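Local coordinates for protein A49R (Vaccinia virus, PDB 4D5T) that inhibits host NF-kappa-B activation by binding host BTRC, which diminishes ubiquitination of the inhibitor NFKBIA and so keeps p65/RELA in the cytoplasm, at residues I16-I21 with N138-S143; N33-N38 with L46-I51; T56-I61 with A101-K106; L70-D75 with M109-F114; Y91-E96 with K132-E137. One frame throughout, in Å; residues are numbered along the deposited sequence.

Contact 1: residues I16-I21 with N138-S143; sequences ISQLVI and NILQLS
S17 faces L140 across an antiparallel helix pair, helix 9-23 against helix 132-150, the first and last helices of this all-helical Bcl-2 fold. Locally the axes are 174° apart in direction and approach to 9.1 Å. I139 makes the main apolar reach: CG1 leaves anti to the backbone N (chi1 -165°), and the branch slants across V20 so that its CD1 lands on the valine fork, 3.8 Å from V20 CG1. One residue on, L140 lays its CD2 branch over the backbone of S17, 3.8 Å from S17 O. The bent chain of Q18 crosses L140 at about a right angle and brings NE2 up to that same methyl. On the inner side, F53 of helix 49-61 touches I139. The modelled S17 hydroxyl, one of two conformers, bonds back to L13 O in its own helix. Two serines meet a turn further along, S17 CB 3.7 Å from S143 CB.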
# COMPACT_ATOMS: atom_id res chain seq x y z
N ILE A 16 2.20 -14.93 1.52
CA ILE A 16 1.20 -14.00 0.96
C ILE A 16 1.60 -13.54 -0.46
O ILE A 16 0.75 -13.40 -1.34
CB ILE A 16 0.87 -12.85 1.88
CG1 ILE A 16 -0.48 -12.21 1.48
CG2 ILE A 16 1.95 -11.82 1.92
CD1 ILE A 16 -1.68 -13.12 1.71
N SER A 17 2.90 -13.37 -0.69
CA SER A 17 3.36 -13.00 -2.06
C SER A 17 3.08 -14.13 -3.07
O SER A 17 2.64 -13.85 -4.19
CB SER A 17 4.85 -12.58 -2.08
OG SER A 17 5.72 -13.59 -1.63
N GLN A 18 3.24 -15.36 -2.65
CA GLN A 18 2.82 -16.52 -3.44
C GLN A 18 1.30 -16.54 -3.71
O GLN A 18 0.88 -16.89 -4.80
CB GLN A 18 3.19 -17.86 -2.77
CG GLN A 18 4.61 -18.31 -2.90
CD GLN A 18 5.12 -18.48 -4.36
OE1 GLN A 18 4.36 -18.62 -5.33
NE2 GLN A 18 6.45 -18.40 -4.51
N LEU A 19 0.51 -16.18 -2.71
CA LEU A 19 -0.97 -16.09 -2.90
C LEU A 19 -1.36 -14.99 -3.88
O LEU A 19 -2.22 -15.20 -4.74
CB LEU A 19 -1.68 -15.90 -1.57
CG LEU A 19 -3.21 -16.05 -1.66
CD1 LEU A 19 -3.59 -17.46 -2.10
CD2 LEU A 19 -3.88 -15.72 -0.34
N VAL A 20 -0.67 -13.85 -3.82
CA VAL A 20 -0.91 -12.79 -4.78
C VAL A 20 -0.68 -13.25 -6.21
O VAL A 20 -1.55 -13.08 -7.05
CB VAL A 20 -0.02 -11.54 -4.51
CG1 VAL A 20 -0.17 -10.55 -5.64
CG2 VAL A 20 -0.44 -10.92 -3.18
N ILE A 21 0.48 -13.83 -6.48
CA ILE A 21 0.75 -14.36 -7.81
C ILE A 21 -0.28 -15.45 -8.25
O ILE A 21 -0.72 -15.42 -9.38
CB ILE A 21 2.23 -14.71 -8.04
CG1 ILE A 21 2.61 -14.74 -9.49
CG2 ILE A 21 2.63 -16.04 -7.53
CD1 ILE A 21 2.95 -13.39 -10.06
N ASN A 138 6.81 -8.26 -10.34
CA ASN A 138 7.72 -7.86 -9.31
C ASN A 138 7.40 -8.30 -7.86
O ASN A 138 8.25 -8.13 -6.99
CB ASN A 138 7.83 -6.32 -9.32
CG ASN A 138 8.39 -5.77 -10.58
OD1 ASN A 138 9.57 -5.99 -10.89
ND2 ASN A 138 7.51 -5.19 -11.43
N ILE A 139 6.22 -8.87 -7.56
CA ILE A 139 5.91 -9.11 -6.15
C ILE A 139 6.81 -10.09 -5.39
O ILE A 139 7.15 -9.88 -4.21
CB ILE A 139 4.41 -9.49 -5.89
CG1 ILE A 139 4.10 -9.33 -4.37
CG2 ILE A 139 4.03 -10.83 -6.46
CD1 ILE A 139 2.80 -8.78 -4.05
N LEU A 140 7.22 -11.17 -6.06
CA LEU A 140 8.09 -12.14 -5.37
C LEU A 140 9.41 -11.47 -4.97
O LEU A 140 9.89 -11.62 -3.85
CB LEU A 140 8.27 -13.37 -6.23
CG LEU A 140 6.98 -14.16 -6.51
CD1 LEU A 140 7.32 -15.36 -7.36
CD2 LEU A 140 6.14 -14.65 -5.30
N GLN A 141 10.00 -10.75 -5.92
CA GLN A 141 11.26 -10.06 -5.61
C GLN A 141 11.09 -9.03 -4.51
O GLN A 141 12.00 -8.88 -3.68
CB GLN A 141 11.84 -9.37 -6.84
CG GLN A 141 13.19 -8.73 -6.63
CD GLN A 141 14.27 -9.73 -6.25
OE1 GLN A 141 14.60 -10.59 -7.03
NE2 GLN A 141 14.81 -9.61 -5.03
N LEU A 142 10.01 -8.26 -4.58
CA LEU A 142 9.76 -7.23 -3.58
C LEU A 142 9.60 -7.83 -2.18
O LEU A 142 10.14 -7.31 -1.20
CB LEU A 142 8.53 -6.43 -3.89
CG LEU A 142 8.19 -5.38 -2.84
CD1 LEU A 142 9.31 -4.38 -2.65
CD2 LEU A 142 6.96 -4.65 -3.24
N SER A 143 8.90 -8.95 -2.12
CA SER A 143 8.83 -9.71 -0.85
C SER A 143 10.25 -10.03 -0.29
O SER A 143 10.52 -9.85 0.89
CB SER A 143 8.02 -11.00 -1.08
OG SER A 143 8.01 -11.82 0.09

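Contact 2: residues N33-N38 with L46-I51; sequences NKDIVN and LDNPFI
D35 and N48 join two successive helices of the Bcl-2 fold, 29-40 and 49-61, through the N-cap of the second. The grip is tight at the polar end. N48 ND2 donates to D35 OD2 over 2.8 Å, nearly straight at 173°, and the acceptor lies in the amide plane and offers its anti lone pair. Carboxylate and amide planes stand 75° apart. The other end of the amide is also occupied: N48 OD1 takes a weak capping bond from F50 N, and the two bonds together probably disfavour a flip of the amide. A carboxylate this near the start of helix 49-61 would probably be favoured by the helix dipole. D35 is partly exposed, which marks the solvent side, whereas N48 is buried and touches I27 and L32. I51 packs closely beside D35, its CG1 3.8 Å from D35 CB and its CD1 3.6 Å from D35 O. Deeper in, the fit relaxes into purely apolar contacts that pass over to I131 and L32. There I51 CD1 sits 4.1 Å from I36 CG1, and I36 CD1 approaches the F50 ring obliquely, 4.1 Å from CE2.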
# COMPACT_ATOMS: atom_id res chain seq x y z
N ASN A 33 -8.60 -1.82 -7.65
CA ASN A 33 -8.43 -0.40 -7.34
C ASN A 33 -9.35 0.11 -6.24
O ASN A 33 -8.91 0.89 -5.39
CB ASN A 33 -8.60 0.45 -8.59
CG ASN A 33 -7.46 0.25 -9.59
OD1 ASN A 33 -6.40 -0.31 -9.25
ND2 ASN A 33 -7.71 0.61 -10.82
N LYS A 34 -10.60 -0.32 -6.21
CA LYS A 34 -11.49 0.01 -5.03
C LYS A 34 -10.90 -0.52 -3.74
O LYS A 34 -10.93 0.12 -2.74
CB LYS A 34 -13.00 -0.38 -5.16
N ASP A 35 -10.35 -1.76 -3.77
CA ASP A 35 -9.71 -2.36 -2.58
C ASP A 35 -8.49 -1.58 -2.13
O ASP A 35 -8.27 -1.38 -0.94
CB ASP A 35 -9.33 -3.83 -2.87
CG ASP A 35 -10.53 -4.79 -2.92
OD1 ASP A 35 -11.64 -4.43 -2.40
OD2 ASP A 35 -10.33 -5.93 -3.42
N ILE A 36 -7.70 -1.08 -3.08
CA ILE A 36 -6.56 -0.21 -2.75
C ILE A 36 -7.02 1.06 -2.06
O ILE A 36 -6.47 1.44 -1.01
CB ILE A 36 -5.68 0.05 -4.01
CG1 ILE A 36 -4.99 -1.25 -4.41
CG2 ILE A 36 -4.65 1.13 -3.72
CD1 ILE A 36 -4.30 -1.21 -5.76
N VAL A 37 -8.05 1.72 -2.61
CA VAL A 37 -8.63 2.93 -2.00
C VAL A 37 -9.08 2.62 -0.55
O VAL A 37 -8.77 3.35 0.40
CB VAL A 37 -9.79 3.52 -2.81
CG1 VAL A 37 -10.47 4.68 -2.04
CG2 VAL A 37 -9.28 4.04 -4.14
N ASN A 38 -9.82 1.55 -0.42
CA ASN A 38 -10.31 1.16 0.91
C ASN A 38 -9.16 0.90 1.91
O ASN A 38 -9.27 1.26 3.06
CB ASN A 38 -11.29 0.01 0.80
CG ASN A 38 -12.67 0.46 0.25
OD1 ASN A 38 -13.08 1.57 0.45
ND2 ASN A 38 -13.43 -0.47 -0.28
N LEU A 46 -9.12 -7.88 3.69
CA LEU A 46 -7.98 -8.80 3.80
C LEU A 46 -8.16 -10.07 2.97
O LEU A 46 -7.20 -10.83 2.76
CB LEU A 46 -7.66 -9.13 5.30
CG LEU A 46 -7.28 -7.86 6.09
CD1 LEU A 46 -7.31 -7.99 7.60
CD2 LEU A 46 -5.93 -7.31 5.64
N ASP A 47 -9.35 -10.29 2.47
CA ASP A 47 -9.61 -11.37 1.53
C ASP A 47 -8.98 -11.14 0.16
O ASP A 47 -8.81 -12.09 -0.61
CB ASP A 47 -11.11 -11.55 1.33
CG ASP A 47 -11.44 -12.92 0.82
OD1 ASP A 47 -10.93 -13.93 1.36
OD2 ASP A 47 -12.19 -12.98 -0.17
N ASN A 48 -8.65 -9.89 -0.17
CA ASN A 48 -7.82 -9.63 -1.37
C ASN A 48 -6.35 -9.82 -1.01
O ASN A 48 -5.86 -9.10 -0.19
CB ASN A 48 -8.08 -8.21 -1.87
CG ASN A 48 -7.26 -7.85 -3.10
OD1 ASN A 48 -6.13 -8.27 -3.26
ND2 ASN A 48 -7.84 -7.00 -3.96
N PRO A 49 -5.64 -10.82 -1.61
CA PRO A 49 -4.30 -11.09 -1.17
C PRO A 49 -3.32 -9.94 -1.33
O PRO A 49 -2.39 -9.83 -0.52
CB PRO A 49 -3.85 -12.28 -2.04
CG PRO A 49 -5.02 -12.75 -2.73
CD PRO A 49 -6.13 -11.73 -2.65
N PHE A 50 -3.51 -9.08 -2.34
CA PHE A 50 -2.68 -7.94 -2.44
C PHE A 50 -2.87 -6.97 -1.25
O PHE A 50 -1.88 -6.34 -0.79
CB PHE A 50 -2.86 -7.19 -3.79
CG PHE A 50 -1.87 -6.06 -3.97
CD1 PHE A 50 -0.54 -6.31 -4.08
CD2 PHE A 50 -2.29 -4.76 -4.12
CE1 PHE A 50 0.41 -5.26 -4.30
CE2 PHE A 50 -1.40 -3.73 -4.28
CZ PHE A 50 -0.05 -3.97 -4.43
N ILE A 51 -4.09 -6.82 -0.80
CA ILE A 51 -4.38 -5.97 0.40
C ILE A 51 -3.82 -6.64 1.69
O ILE A 51 -3.18 -5.98 2.50
CB ILE A 51 -5.88 -5.69 0.51
CG1 ILE A 51 -6.45 -4.99 -0.72
CG2 ILE A 51 -6.20 -4.86 1.74
CD1 ILE A 51 -5.70 -3.82 -1.28

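Contact 3: residues T56-I61 with A101-K106; sequences TVYTII and AIITLK
I103 is the bump of this crossing, where helices 49-61 and 95-109 of the Bcl-2 fold pass at -70° close to the centre of the chain. The axes come no nearer than 11.0 Å, and I103, Y58 and K106 reach across that width. V57, Y58 and I61 form the hollow. I103 pushes CD1 into it, 3.8 Å from V57 CG1 and 4.3 Å from I61 CD1, while its other branch, CG2, meets the tyrosine ring obliquely at 4.0 Å from Y58 CD2. V57 and I103 cross at about a right angle, and the I103 methyl comes end-on against the flank of the valine branch.

K106 makes the second fit, laid over the face of the Y58 ring. A chi1 of -174° swings that ring out toward helix 95-109, and the straight lysine chain crosses it at about a right angle. K106 CD reaches 3.6 Å from Y58 CE2, so the aliphatic part packs near the rim before the charge arrives over the middle. The phenol OH is held by E64, and K106 makes a further cation-pi contact with F39. The ammonium ends nearly on the ring normal, 8° off it, with K106 NZ 4.3 Å from the centroid of the Y58 ring.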
# COMPACT_ATOMS: atom_id res chain seq x y z
N THR A 56 0.37 -6.57 5.78
CA THR A 56 1.59 -7.20 6.32
C THR A 56 2.80 -6.28 6.23
O THR A 56 3.51 -6.08 7.21
CB THR A 56 1.81 -8.56 5.71
OG1 THR A 56 0.71 -9.38 6.09
CG2 THR A 56 3.09 -9.20 6.23
N VAL A 57 3.02 -5.63 5.06
CA VAL A 57 4.15 -4.77 4.92
C VAL A 57 4.02 -3.57 5.82
O VAL A 57 4.99 -3.15 6.52
CB VAL A 57 4.29 -4.30 3.42
CG1 VAL A 57 5.37 -3.22 3.24
CG2 VAL A 57 4.62 -5.48 2.54
N TYR A 58 2.83 -2.97 5.85
CA TYR A 58 2.57 -1.82 6.74
C TYR A 58 2.95 -2.18 8.21
O TYR A 58 3.58 -1.41 8.93
CB TYR A 58 1.10 -1.44 6.63
CG TYR A 58 0.69 -0.22 7.35
CD1 TYR A 58 0.32 -0.27 8.67
CD2 TYR A 58 0.65 1.01 6.70
CE1 TYR A 58 -0.11 0.87 9.33
CE2 TYR A 58 0.24 2.17 7.36
CZ TYR A 58 -0.11 2.08 8.67
OH TYR A 58 -0.54 3.19 9.32
N THR A 59 2.55 -3.37 8.62
CA THR A 59 2.76 -3.86 10.00
C THR A 59 4.26 -4.08 10.25
O THR A 59 4.76 -3.73 11.30
CB THR A 59 2.00 -5.16 10.24
OG1 THR A 59 0.62 -4.87 10.16
CG2 THR A 59 2.30 -5.72 11.63
N ILE A 60 4.94 -4.71 9.30
CA ILE A 60 6.39 -4.91 9.39
C ILE A 60 7.20 -3.61 9.52
O ILE A 60 8.09 -3.49 10.38
CB ILE A 60 6.88 -5.70 8.19
CG1 ILE A 60 6.35 -7.12 8.35
CG2 ILE A 60 8.39 -5.67 8.05
CD1 ILE A 60 6.53 -7.92 7.10
N ILE A 61 6.85 -2.62 8.73
CA ILE A 61 7.51 -1.33 8.76
C ILE A 61 7.34 -0.65 10.08
O ILE A 61 8.30 -0.12 10.62
CB ILE A 61 7.05 -0.45 7.58
CG1 ILE A 61 7.61 -1.03 6.29
CG2 ILE A 61 7.49 0.99 7.77
CD1 ILE A 61 7.07 -0.37 5.02
N ALA A 101 4.03 4.36 -2.23
CA ALA A 101 3.03 5.34 -2.46
C ALA A 101 1.74 5.02 -1.72
O ALA A 101 1.18 5.91 -1.05
CB ALA A 101 2.75 5.53 -3.96
N ILE A 102 1.26 3.77 -1.82
CA ILE A 102 0.05 3.38 -1.17
C ILE A 102 0.14 3.55 0.36
O ILE A 102 -0.78 4.07 0.96
CB ILE A 102 -0.33 1.92 -1.54
CG1 ILE A 102 -0.77 1.86 -3.03
CG2 ILE A 102 -1.46 1.42 -0.72
CD1 ILE A 102 -0.73 0.47 -3.63
N ILE A 103 1.25 3.10 0.94
CA ILE A 103 1.43 3.19 2.38
C ILE A 103 1.56 4.63 2.82
O ILE A 103 0.95 5.03 3.82
CB ILE A 103 2.63 2.34 2.78
CG1 ILE A 103 2.17 0.88 2.73
CG2 ILE A 103 3.15 2.74 4.14
CD1 ILE A 103 3.28 -0.09 2.98
N THR A 104 2.26 5.44 2.03
CA THR A 104 2.36 6.89 2.34
C THR A 104 0.98 7.57 2.31
O THR A 104 0.64 8.37 3.22
CB THR A 104 3.29 7.61 1.35
OG1 THR A 104 4.61 7.10 1.49
CG2 THR A 104 3.33 9.12 1.65
N LEU A 105 0.17 7.23 1.32
CA LEU A 105 -1.17 7.78 1.22
C LEU A 105 -1.99 7.36 2.46
O LEU A 105 -2.82 8.14 2.97
CB LEU A 105 -1.87 7.40 -0.10
CG LEU A 105 -1.18 8.06 -1.32
CD1 LEU A 105 -1.77 7.53 -2.61
CD2 LEU A 105 -1.22 9.54 -1.37
N LYS A 106 -1.85 6.12 2.91
CA LYS A 106 -2.53 5.66 4.13
C LYS A 106 -2.07 6.47 5.33
O LYS A 106 -2.92 6.94 6.11
CB LYS A 106 -2.30 4.14 4.35
CG LYS A 106 -2.95 3.65 5.63
CD LYS A 106 -2.98 2.15 5.75
CE LYS A 106 -3.57 1.83 7.13
NZ LYS A 106 -3.98 0.45 7.30

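Contact 4: residues L70-D75 with M109-F114; sequences LINSLD and MNNPDF
The F114 ring meets residues 70-75 with its edge, not a face. Two backbone oxygens lie at that edge, close to the ring plane: I71 O is 3.5 Å from F114 CE2, and L74 O is 3.7 Å from F114 CZ. The I71 side chain crosses the phenylalanine obliquely and sets CG2 at 3.6 Å from the same CE2, so carbon and oxygen of one residue both crowd this corner of the ring. D76 and I79 of helix 76-87, with I108 of helix 95-109, touch F114 as well.

The other flat groups are two amides. Those of N72 and N111 stand 81° apart in plane, with N72 OD1 3.0 Å from N111 ND2. N111 is the N-cap of helix 112-126: with chi1 at 179° its amide carbon points opposite to the main-chain nitrogen, and OD1 turns back over the first turn to accept from F114 N at 3.0 Å. The donor comes in tilted 24° from the carbonyl plane.

So the cap of one helix is built against the last turn of helix 64-72 and the residues that follow, and the capping residue and the residue it caps both touch that chain. I71 O does double duty, accepting from L74 N as well as facing the ring. The slightly positive C-H rim of F114 is probably drawn to these two carbonyl oxygens, an electrostatic gain added to the apolar packing on I71.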
# COMPACT_ATOMS: atom_id res chain seq x y z
N LEU A 70 5.33 13.16 12.01
CA LEU A 70 5.95 13.83 10.87
C LEU A 70 4.90 14.54 9.97
O LEU A 70 5.04 15.74 9.65
CB LEU A 70 6.78 12.83 10.04
CG LEU A 70 7.60 13.37 8.88
CD1 LEU A 70 8.76 12.44 8.53
CD2 LEU A 70 6.75 13.50 7.63
N ILE A 71 3.87 13.82 9.60
CA ILE A 71 2.82 14.37 8.75
C ILE A 71 2.09 15.54 9.40
O ILE A 71 1.76 16.50 8.71
CB ILE A 71 1.86 13.25 8.30
CG1 ILE A 71 2.51 12.44 7.18
CG2 ILE A 71 0.56 13.82 7.78
CD1 ILE A 71 2.04 11.04 7.11
N ASN A 72 1.90 15.48 10.72
CA ASN A 72 1.40 16.62 11.50
C ASN A 72 2.21 17.89 11.40
O ASN A 72 1.68 18.97 11.57
CB ASN A 72 1.36 16.32 12.99
CG ASN A 72 0.11 15.60 13.41
OD1 ASN A 72 -0.76 15.31 12.57
ND2 ASN A 72 0.03 15.25 14.69
N SER A 73 3.52 17.76 11.20
CA SER A 73 4.39 18.92 11.08
C SER A 73 4.32 19.52 9.66
O SER A 73 4.84 20.59 9.45
CB SER A 73 5.82 18.51 11.40
OG SER A 73 6.41 17.77 10.34
N LEU A 74 3.66 18.87 8.71
CA LEU A 74 3.66 19.38 7.34
C LEU A 74 2.54 20.36 7.07
O LEU A 74 1.47 20.26 7.65
CB LEU A 74 3.53 18.24 6.35
CG LEU A 74 4.61 17.15 6.42
CD1 LEU A 74 4.36 16.11 5.34
CD2 LEU A 74 6.01 17.73 6.30
N ASP A 75 2.79 21.31 6.18
CA ASP A 75 1.71 22.21 5.73
C ASP A 75 1.06 21.69 4.44
O ASP A 75 1.46 20.66 3.88
CB ASP A 75 2.20 23.67 5.58
CG ASP A 75 3.28 23.83 4.54
OD1 ASP A 75 3.33 23.08 3.53
OD2 ASP A 75 4.10 24.73 4.71
N MET A 109 -3.84 9.86 5.00
CA MET A 109 -5.27 9.70 5.34
C MET A 109 -5.53 9.37 6.81
O MET A 109 -6.66 9.53 7.30
CB MET A 109 -5.95 8.65 4.46
CG MET A 109 -6.04 9.00 2.97
SD MET A 109 -6.90 10.49 2.53
CE MET A 109 -5.66 11.72 2.60
N ASN A 110 -4.51 8.96 7.55
CA ASN A 110 -4.59 8.82 9.05
C ASN A 110 -4.70 10.18 9.76
O ASN A 110 -4.96 10.22 10.94
CB ASN A 110 -3.37 8.04 9.66
CG ASN A 110 -3.30 6.55 9.25
OD1 ASN A 110 -4.30 5.92 8.88
ND2 ASN A 110 -2.08 5.97 9.33
N ASN A 111 -4.45 11.29 9.04
CA ASN A 111 -4.58 12.69 9.55
C ASN A 111 -5.97 13.21 9.17
O ASN A 111 -6.25 13.44 8.01
CB ASN A 111 -3.47 13.57 8.95
CG ASN A 111 -3.51 15.02 9.39
OD1 ASN A 111 -4.45 15.77 9.07
ND2 ASN A 111 -2.52 15.42 10.18
N PRO A 112 -6.86 13.42 10.14
CA PRO A 112 -8.25 13.79 9.80
C PRO A 112 -8.46 15.09 8.99
O PRO A 112 -9.40 15.14 8.16
CB PRO A 112 -8.90 13.99 11.14
CG PRO A 112 -8.11 13.20 12.10
CD PRO A 112 -6.69 13.17 11.58
N ASP A 113 -7.58 16.09 9.16
CA ASP A 113 -7.60 17.29 8.31
C ASP A 113 -7.28 16.93 6.84
O ASP A 113 -8.01 17.35 5.93
CB ASP A 113 -6.60 18.36 8.80
CG ASP A 113 -7.03 19.01 10.11
OD1 ASP A 113 -8.18 18.85 10.57
OD2 ASP A 113 -6.21 19.73 10.70
N PHE A 114 -6.21 16.14 6.62
CA PHE A 114 -5.79 15.82 5.27
C PHE A 114 -6.74 14.81 4.60
O PHE A 114 -7.01 14.91 3.43
CB PHE A 114 -4.33 15.31 5.22
CG PHE A 114 -3.32 16.33 5.68
CD1 PHE A 114 -3.45 17.67 5.36
CD2 PHE A 114 -2.21 15.92 6.42
CE1 PHE A 114 -2.52 18.60 5.83
CE2 PHE A 114 -1.25 16.84 6.86
CZ PHE A 114 -1.42 18.19 6.57

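Contact 5: residues Y91-E96 with K132-E137; sequences YKDNLE and KQVIRE. With SO4 (sulfate ion), chain I.
V134, in the first turn of helix 132-150, presses into the loop that leads to the N-cap of helix 95-109, so two helix starts of the Bcl-2 fold meet here. Between the segments the contact is van der Waals packing, partly on backbone. V134 CG1 nestles against the main chain, 3.8 Å from D93 O and equally near the amide N of L95, while its CG2 branch faces K92 O at 3.9 Å. L95 lies along the first turn of the helix: CB is near V134, and CD1 slants across I135 to come 3.9 Å from I135 CG1. Beyond the segment L95 also packs on N138, I139 and L142.

Hydrogen bonds work within each side. N94 caps its helix by accepting from N97 N. On the outward side of helix 132-150, Q133 is held at both amide ends. R136 NH1 gives an in-plane bond to a lone pair of Q133 OE1 over 2.9 Å, and Q133 NE2 in turn donates to E137 OE1, arriving 52° above the carboxylate plane. This probably fixes the rotation of the amide.

The charged side chains of the helix find further partners. R136 NE forms a salt bridge to E25. K132, its chain bent at chi3, donates to I27 O and to a sulfate, probably from the crystallisation liquor, which N29 N also binds; K132 NZ lies 2.6 Å from sulfate O3.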
# COMPACT_ATOMS: atom_id res chain seq x y z
N TYR A 91 1.93 5.17 -12.32
CA TYR A 91 2.01 5.18 -13.77
C TYR A 91 3.32 4.59 -14.27
O TYR A 91 3.55 4.53 -15.47
CB TYR A 91 1.89 6.59 -14.27
CG TYR A 91 0.64 7.38 -13.75
CD1 TYR A 91 -0.61 6.80 -13.64
CD2 TYR A 91 0.76 8.75 -13.45
CE1 TYR A 91 -1.72 7.55 -13.30
CE2 TYR A 91 -0.34 9.52 -13.04
CZ TYR A 91 -1.59 8.91 -13.03
OH TYR A 91 -2.71 9.72 -12.70
N LYS A 92 4.19 4.18 -13.35
CA LYS A 92 5.53 3.64 -13.71
C LYS A 92 5.65 2.18 -13.37
O LYS A 92 4.68 1.59 -12.89
CB LYS A 92 6.60 4.49 -13.00
CG LYS A 92 6.57 5.93 -13.47
CD LYS A 92 7.58 6.79 -12.75
CE LYS A 92 8.82 6.94 -13.63
NZ LYS A 92 9.52 8.22 -13.32
N ASP A 93 6.82 1.58 -13.60
CA ASP A 93 6.99 0.13 -13.55
C ASP A 93 7.75 -0.39 -12.34
O ASP A 93 8.30 -1.52 -12.38
CB ASP A 93 7.73 -0.36 -14.81
CG ASP A 93 6.92 -0.12 -16.08
OD1 ASP A 93 5.66 -0.03 -16.03
OD2 ASP A 93 7.54 0.00 -17.15
N ASN A 94 7.80 0.39 -11.28
CA ASN A 94 8.52 -0.01 -10.07
C ASN A 94 7.53 -0.32 -8.95
O ASN A 94 6.88 0.58 -8.43
CB ASN A 94 9.51 1.11 -9.66
CG ASN A 94 10.36 0.75 -8.43
OD1 ASN A 94 9.87 0.38 -7.38
ND2 ASN A 94 11.68 0.89 -8.59
N LEU A 95 7.44 -1.57 -8.56
CA LEU A 95 6.45 -1.98 -7.56
C LEU A 95 6.79 -1.49 -6.17
O LEU A 95 5.90 -1.14 -5.43
CB LEU A 95 6.28 -3.51 -7.53
CG LEU A 95 5.18 -4.02 -6.58
CD1 LEU A 95 3.80 -3.53 -6.99
CD2 LEU A 95 5.25 -5.58 -6.55
N GLU A 96 8.07 -1.50 -5.81
CA GLU A 96 8.46 -0.97 -4.50
C GLU A 96 7.95 0.44 -4.32
O GLU A 96 7.40 0.81 -3.29
CB GLU A 96 9.97 -1.02 -4.31
CG GLU A 96 10.42 -0.60 -2.92
CD GLU A 96 11.92 -0.99 -2.72
OE1 GLU A 96 12.67 -1.07 -3.69
OE2 GLU A 96 12.31 -1.32 -1.62
N LYS A 132 -1.77 -4.22 -12.41
CA LYS A 132 -1.71 -5.67 -12.31
C LYS A 132 -0.36 -6.25 -12.90
O LYS A 132 0.21 -7.15 -12.31
CB LYS A 132 -2.95 -6.35 -12.96
CG LYS A 132 -4.21 -6.26 -12.09
CD LYS A 132 -5.52 -6.77 -12.74
CE LYS A 132 -5.59 -8.25 -12.85
NZ LYS A 132 -6.98 -8.62 -13.25
N GLN A 133 0.12 -5.75 -14.04
CA GLN A 133 1.37 -6.28 -14.61
C GLN A 133 2.58 -5.97 -13.78
O GLN A 133 3.45 -6.81 -13.61
CB GLN A 133 1.58 -5.78 -16.02
CG GLN A 133 2.94 -6.14 -16.58
CD GLN A 133 3.16 -7.63 -16.77
OE1 GLN A 133 2.23 -8.43 -16.78
NE2 GLN A 133 4.44 -8.00 -16.91
N VAL A 134 2.59 -4.78 -13.19
CA VAL A 134 3.69 -4.44 -12.33
C VAL A 134 3.65 -5.32 -11.06
O VAL A 134 4.69 -5.69 -10.55
CB VAL A 134 3.64 -2.95 -11.95
CG1 VAL A 134 4.89 -2.59 -11.23
CG2 VAL A 134 3.61 -2.15 -13.22
N ILE A 135 2.47 -5.66 -10.54
CA ILE A 135 2.40 -6.58 -9.37
C ILE A 135 2.97 -7.99 -9.82
O ILE A 135 3.82 -8.52 -9.15
CB ILE A 135 0.98 -6.68 -8.83
CG1 ILE A 135 0.53 -5.30 -8.20
CG2 ILE A 135 0.78 -7.74 -7.73
CD1 ILE A 135 -0.93 -5.12 -7.91
N ARG A 136 2.48 -8.51 -10.94
CA ARG A 136 2.84 -9.85 -11.42
C ARG A 136 4.33 -9.97 -11.57
O ARG A 136 4.92 -10.98 -11.22
CB ARG A 136 2.44 -10.02 -12.92
CG ARG A 136 1.11 -10.56 -13.21
CD ARG A 136 0.79 -10.80 -14.69
NE ARG A 136 -0.63 -10.53 -14.77
CZ ARG A 136 -1.24 -9.50 -15.33
NH1 ARG A 136 -0.60 -8.57 -16.04
NH2 ARG A 136 -2.59 -9.44 -15.28
N GLU A 137 4.90 -8.99 -12.23
CA GLU A 137 6.27 -9.05 -12.61
C GLU A 137 7.24 -8.94 -11.41
O GLU A 137 8.38 -9.38 -11.50
CB GLU A 137 6.49 -7.98 -13.68
CG GLU A 137 7.78 -8.06 -14.47
CD GLU A 137 7.83 -7.26 -15.76
OE1 GLU A 137 6.87 -6.60 -16.28
OE2 GLU A 137 8.91 -7.39 -16.33
S SO4 I . -8.84 -6.72 -15.88
O1 SO4 I . -10.09 -6.51 -15.10
O2 SO4 I . -8.88 -7.90 -16.76
O3 SO4 I . -7.76 -6.81 -14.93
O4 SO4 I . -8.62 -5.54 -16.73

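Contact 1 joins the first and last helices, and the other four are nested inside the loop it closes. Contact 2 closes before contact 3 opens, whereas contacts 3, 4 and 5 interleave. Shared helices tie them together: 132-150 serves contacts 1 and 5, whose centres are 11 Å apart, 49-61 serves contacts 2 and 3, 13 Å apart, and 95-109 serves contacts 3 and 5. F50 CZ of contact 2 packs 3.8 Å from I135 CD1 of contact 5. Toward contact 4, Y58 OH probably bonds N110 ND2. Contacts 1 and 4 lie about 31 Å apart between centres, on opposite sides of the chain's centre. With helices shared and loops nested, the five contacts are spread through one helical domain.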